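Local coordinates for lumazine protein (Photobacterium kishitanii, PDB 3A35) that serves as an antenna protein that shifts the bioluminescence of bacterial luciferase to shorter wavelengths and here carries riboflavin in place of its lumazine chromophore, at residues I12-K17 with V58-I63. Sequence-based numbering, arbitrary orientation.
Sequences IKKISK and VVYFDI. With RBF (riboflavin), chain C.
With CG turned opposite the carbonyl carbon in both residues (chi1 -62° in Lys14, -68° in Tyr60), the lysine chain and the tyrosine ring reach toward each other, and Lys14 NZ donates a hydrogen bond of 2.6 Å to Tyr60 OH. Beyond CG the lysine chain is extended, which gives NZ its reach; it meets the hydroxyl at the ring edge, near the ring plane and almost in line with the CZ-OH bond (about 165° at OH). Lys14 CD and CE also come up against the hydroxyl, CD lying 3.2 Å from Tyr60 OH and 4.0 Å from Tyr60 CE1. The positive charge next to the phenol oxygen would be expected to polarise the O-H bond.

Lys13 reaches across beside it, its CD resting 3.5 Å from Val58 CG2 while the two side chains run roughly perpendicular. That consecutive lysines can both lean toward 58-63 reflects a classic beta bulge, in which Lys13 and Lys14 together face Gly25. At the far end of 58-63, Asp62 O accepts a nearly straight hydrogen bond of 2.8 Å from N3 of riboflavin, and the Asp62 carboxylate forms a salt bridge with Arg23. Strand 22-27 lies between 8-17 and 58-63 in the antiparallel six-stranded barrel, so the lysines reach past an intervening strand, while strand 47-55 flanks 58-63 on its other side and places Arg53 against Tyr60.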
ATOM      1  N   ILE A  12       3.210   2.311 -12.672  1.00  9.94           N
ATOM      2  CA  ILE A  12       4.675   2.068 -12.846  1.00 10.78           C
ATOM      3  C   ILE A  12       5.040   2.205 -14.335  1.00 11.28           C
ATOM      4  O   ILE A  12       4.358   1.578 -15.221  1.00 13.23           O
ATOM      5  CB  ILE A  12       5.050   0.705 -12.366  1.00 11.72           C
ATOM      6  CG1 ILE A  12       4.740   0.499 -10.875  1.00 11.22           C
ATOM      7  CG2 ILE A  12       6.544   0.416 -12.662  1.00 11.77           C
ATOM      8  CD1 ILE A  12       5.060  -0.814 -10.366  1.00 13.17           C
ATOM      9  N   LYS A  13       5.982   3.068 -14.643  1.00 12.62           N
ATOM     10  CA  LYS A  13       6.379   3.376 -16.051  1.00 13.56           C
ATOM     11  C   LYS A  13       7.677   2.630 -16.380  1.00 13.19           C
ATOM     12  O   LYS A  13       7.851   2.149 -17.545  1.00 15.70           O
ATOM     13  CB  LYS A  13       6.531   4.850 -16.139  1.00 14.73           C
ATOM     14  CG  LYS A  13       6.871   5.269 -17.530  1.00 20.31           C
ATOM     15  CD  LYS A  13       6.770   6.660 -17.895  1.00 24.56           C
ATOM     16  CE  LYS A  13       6.496   6.908 -19.436  1.00 23.09           C
ATOM     17  NZ  LYS A  13       6.833   8.418 -19.484  1.00 28.04           N
ATOM     18  N   LYS A  14       8.564   2.442 -15.423  1.00 12.97           N
ATOM     19  CA  LYS A  14       9.908   1.930 -15.701  1.00 15.05           C
ATOM     20  C   LYS A  14      10.379   1.171 -14.456  1.00 14.48           C
ATOM     21  O   LYS A  14      10.092   1.586 -13.333  1.00 13.26           O
ATOM     22  CB  LYS A  14      10.959   3.104 -15.828  1.00 18.50           C
ATOM     23  CG  LYS A  14      10.714   4.099 -16.944  1.00 24.60           C
ATOM     24  CD  LYS A  14      11.922   5.087 -17.064  1.00 23.95           C
ATOM     25  CE  LYS A  14      11.752   6.089 -18.228  1.00 29.96           C
ATOM     26  NZ  LYS A  14      12.583   7.258 -18.008  1.00 36.82           N
ATOM     27  N   ILE A  15      11.072   0.047 -14.595  1.00 13.30           N
ATOM     28  CA  ILE A  15      11.678  -0.680 -13.486  1.00 13.19           C
ATOM     29  C   ILE A  15      13.113  -1.015 -13.909  1.00 14.67           C
ATOM     30  O   ILE A  15      13.329  -1.659 -14.948  1.00 15.75           O
ATOM     31  CB  ILE A  15      10.942  -1.872 -13.134  1.00 11.82           C
ATOM     32  CG1 ILE A  15       9.483  -1.562 -12.773  1.00 14.69           C
ATOM     33  CG2 ILE A  15      11.674  -2.729 -12.001  1.00 16.72           C
ATOM     34  CD1 ILE A  15       8.732  -2.808 -12.634  1.00 17.71           C
ATOM     35  N   SER A  16      14.069  -0.671 -13.076  1.00 16.46           N
ATOM     36  CA  SER A  16      15.510  -1.061 -13.261  1.00 18.64           C
ATOM     37  C   SER A  16      15.823  -2.124 -12.314  1.00 20.29           C
ATOM     38  O   SER A  16      15.607  -1.893 -11.042  1.00 19.43           O
ATOM     39  CB  SER A  16      16.357   0.145 -12.907  1.00 17.98           C
ATOM     40  OG  SER A  16      16.207   1.249 -13.815  1.00 22.95           O
ATOM     41  N   LYS A  17      16.220  -3.314 -12.843  1.00 19.88           N
ATOM     42  CA  LYS A  17      16.500  -4.384 -11.977  1.00 23.40           C
ATOM     43  C   LYS A  17      17.934  -4.406 -11.555  1.00 24.84           C
ATOM     44  O   LYS A  17      18.795  -4.852 -12.375  1.00 22.32           O
ATOM     45  CB  LYS A  17      16.125  -5.628 -12.747  1.00 24.35           C
ATOM     46  CG  LYS A  17      14.606  -5.544 -13.269  1.00 29.62           C
ATOM     47  CD  LYS A  17      13.878  -6.827 -13.025  1.00 37.47           C
ATOM     48  CE  LYS A  17      12.386  -6.496 -12.669  1.00 40.96           C
ATOM     49  NZ  LYS A  17      12.298  -5.472 -11.555  1.00 32.21           N
ATOM     50  N   VAL A  58       7.028  11.602 -14.033  1.00 13.55           N
ATOM     51  CA  VAL A  58       7.571  10.324 -13.560  1.00 14.18           C
ATOM     52  C   VAL A  58       8.403  10.612 -12.293  1.00 14.79           C
ATOM     53  O   VAL A  58       9.389  11.376 -12.326  1.00 14.13           O
ATOM     54  CB  VAL A  58       8.394   9.624 -14.596  1.00 15.54           C
ATOM     55  CG1 VAL A  58       8.873   8.245 -14.117  1.00 14.76           C
ATOM     56  CG2 VAL A  58       7.574   9.466 -15.926  1.00 16.60           C
ATOM     57  N   VAL A  59       7.990   9.932 -11.208  1.00 11.70           N
ATOM     58  CA  VAL A  59       8.662  10.079  -9.941  1.00 11.53           C
ATOM     59  C   VAL A  59       9.355   8.800  -9.640  1.00 10.66           C
ATOM     60  O   VAL A  59       8.798   7.703  -9.738  1.00 12.02           O
ATOM     61  CB  VAL A  59       7.562  10.358  -8.876  1.00 10.24           C
ATOM     62  CG1 VAL A  59       8.222  10.527  -7.498  1.00 13.57           C
ATOM     63  CG2 VAL A  59       6.794  11.672  -9.186  1.00 13.54           C
ATOM     64  N   TYR A  60      10.644   8.887  -9.313  1.00 10.55           N
ATOM     65  CA  TYR A  60      11.481   7.738  -9.129  1.00 10.20           C
ATOM     66  C   TYR A  60      11.843   7.434  -7.651  1.00 10.17           C
ATOM     67  O   TYR A  60      12.085   8.361  -6.841  1.00 12.29           O
ATOM     68  CB  TYR A  60      12.830   7.963  -9.868  1.00 11.64           C
ATOM     69  CG  TYR A  60      12.671   7.972 -11.416  1.00 13.44           C
ATOM     70  CD1 TYR A  60      12.911   6.798 -12.136  1.00 13.46           C
ATOM     71  CD2 TYR A  60      12.344   9.142 -12.105  1.00 14.03           C
ATOM     72  CE1 TYR A  60      12.788   6.792 -13.574  1.00 15.46           C
ATOM     73  CE2 TYR A  60      12.269   9.128 -13.531  1.00 16.58           C
ATOM     74  CZ  TYR A  60      12.521   7.972 -14.110  1.00 16.19           C
ATOM     75  OH  TYR A  60      12.381   7.882 -15.541  1.00 21.91           O
ATOM     76  N   PHE A  61      11.867   6.134  -7.365  1.00 11.70           N
ATOM     77  CA  PHE A  61      12.209   5.646  -6.027  1.00  9.62           C
ATOM     78  C   PHE A  61      13.165   4.527  -6.163  1.00 11.81           C
ATOM     79  O   PHE A  61      13.037   3.667  -7.037  1.00 12.00           O
ATOM     80  CB  PHE A  61      10.914   5.077  -5.293  1.00 10.20           C
ATOM     81  CG  PHE A  61       9.809   6.080  -5.129  1.00 10.23           C
ATOM     82  CD1 PHE A  61       9.775   6.879  -3.959  1.00 11.82           C
ATOM     83  CD2 PHE A  61       8.862   6.242  -6.104  1.00 10.42           C
ATOM     84  CE1 PHE A  61       8.794   7.815  -3.784  1.00 11.56           C
ATOM     85  CE2 PHE A  61       7.813   7.243  -5.910  1.00 11.11           C
ATOM     86  CZ  PHE A  61       7.800   7.981  -4.767  1.00 11.71           C
ATOM     87  N   ASP A  62      14.131   4.425  -5.235  1.00 11.93           N
ATOM     88  CA  ASP A  62      14.893   3.184  -5.077  1.00 12.20           C
ATOM     89  C   ASP A  62      14.363   2.271  -3.987  1.00 12.58           C
ATOM     90  O   ASP A  62      14.134   2.825  -2.822  1.00 16.46           O
ATOM     91  CB  ASP A  62      16.357   3.589  -4.774  1.00 13.65           C
ATOM     92  CG  ASP A  62      17.101   4.095  -5.935  1.00 18.61           C
ATOM     93  OD1 ASP A  62      16.875   3.595  -7.074  1.00 17.84           O
ATOM     94  OD2 ASP A  62      18.034   4.956  -5.845  1.00 23.18           O
ATOM     95  N   ILE A  63      14.139   1.032  -4.292  1.00 11.70           N
ATOM     96  CA  ILE A  63      13.654   0.099  -3.306  1.00 12.11           C
ATOM     97  C   ILE A  63      14.900  -0.744  -2.994  1.00 13.01           C
ATOM     98  O   ILE A  63      15.401  -1.475  -3.834  1.00 14.05           O
ATOM     99  CB  ILE A  63      12.504  -0.764  -3.878  1.00 15.82           C
ATOM    100  CG1 ILE A  63      11.288   0.210  -4.249  1.00 19.87           C
ATOM    101  CG2 ILE A  63      11.959  -1.749  -2.842  1.00 15.34           C
ATOM    102  CD1 ILE A  63      11.151   0.467  -5.596  1.00 22.86           C
TER
HETATM  103  N1  RBF C 191      13.094   1.809   1.978  1.00 11.17           N
HETATM  104  C2  RBF C 191      13.498   1.743   0.692  1.00 10.34           C
HETATM  105  O2  RBF C 191      13.680   0.623   0.122  1.00 11.08           O
HETATM  106  N3  RBF C 191      13.675   2.865  -0.110  1.00 10.42           N
HETATM  107  C4  RBF C 191      13.431   4.164   0.400  1.00  9.68           C
HETATM  108  O4  RBF C 191      13.601   5.127  -0.358  1.00 10.49           O
HETATM  109  C4A RBF C 191      13.091   4.199   1.765  1.00  9.13           C
HETATM  110  N5  RBF C 191      12.945   5.512   2.356  1.00 12.60           N
HETATM  111  C5A RBF C 191      12.587   5.548   3.703  1.00 10.46           C
HETATM  112  C6  RBF C 191      12.573   6.814   4.296  1.00 10.92           C
HETATM  113  C7  RBF C 191      12.241   6.822   5.680  1.00 11.23           C
HETATM  114  C7M RBF C 191      12.285   8.232   6.339  1.00 13.59           C
HETATM  115  C8  RBF C 191      11.925   5.709   6.398  1.00  9.66           C
HETATM  116  C8M RBF C 191      11.535   5.839   7.809  1.00 14.37           C
HETATM  117  C9  RBF C 191      11.927   4.417   5.763  1.00 11.39           C
HETATM  118  C9A RBF C 191      12.351   4.346   4.432  1.00 11.69           C
HETATM  119  N10 RBF C 191      12.475   3.070   3.787  1.00  9.34           N
HETATM  120  C10 RBF C 191      12.912   3.052   2.488  1.00  8.50           C
HETATM  121  C1' RBF C 191      12.345   1.854   4.479  1.00 10.09           C
HETATM  122  C2' RBF C 191      11.056   1.094   4.243  1.00 10.09           C
HETATM  123  O2' RBF C 191       9.920   1.970   4.549  1.00 11.04           O
HETATM  124  C3' RBF C 191      10.964  -0.066   5.087  1.00 11.58           C
HETATM  125  O3' RBF C 191      12.203  -0.885   4.727  1.00 12.43           O
HETATM  126  C4' RBF C 191       9.813  -1.020   4.724  1.00  9.64           C
HETATM  127  O4' RBF C 191       8.564  -0.423   5.139  1.00 11.66           O
HETATM  128  C5' RBF C 191       9.935  -2.379   5.425  1.00 14.60           C
HETATM  129  O5' RBF C 191       8.937  -3.306   4.995  1.00 13.26           O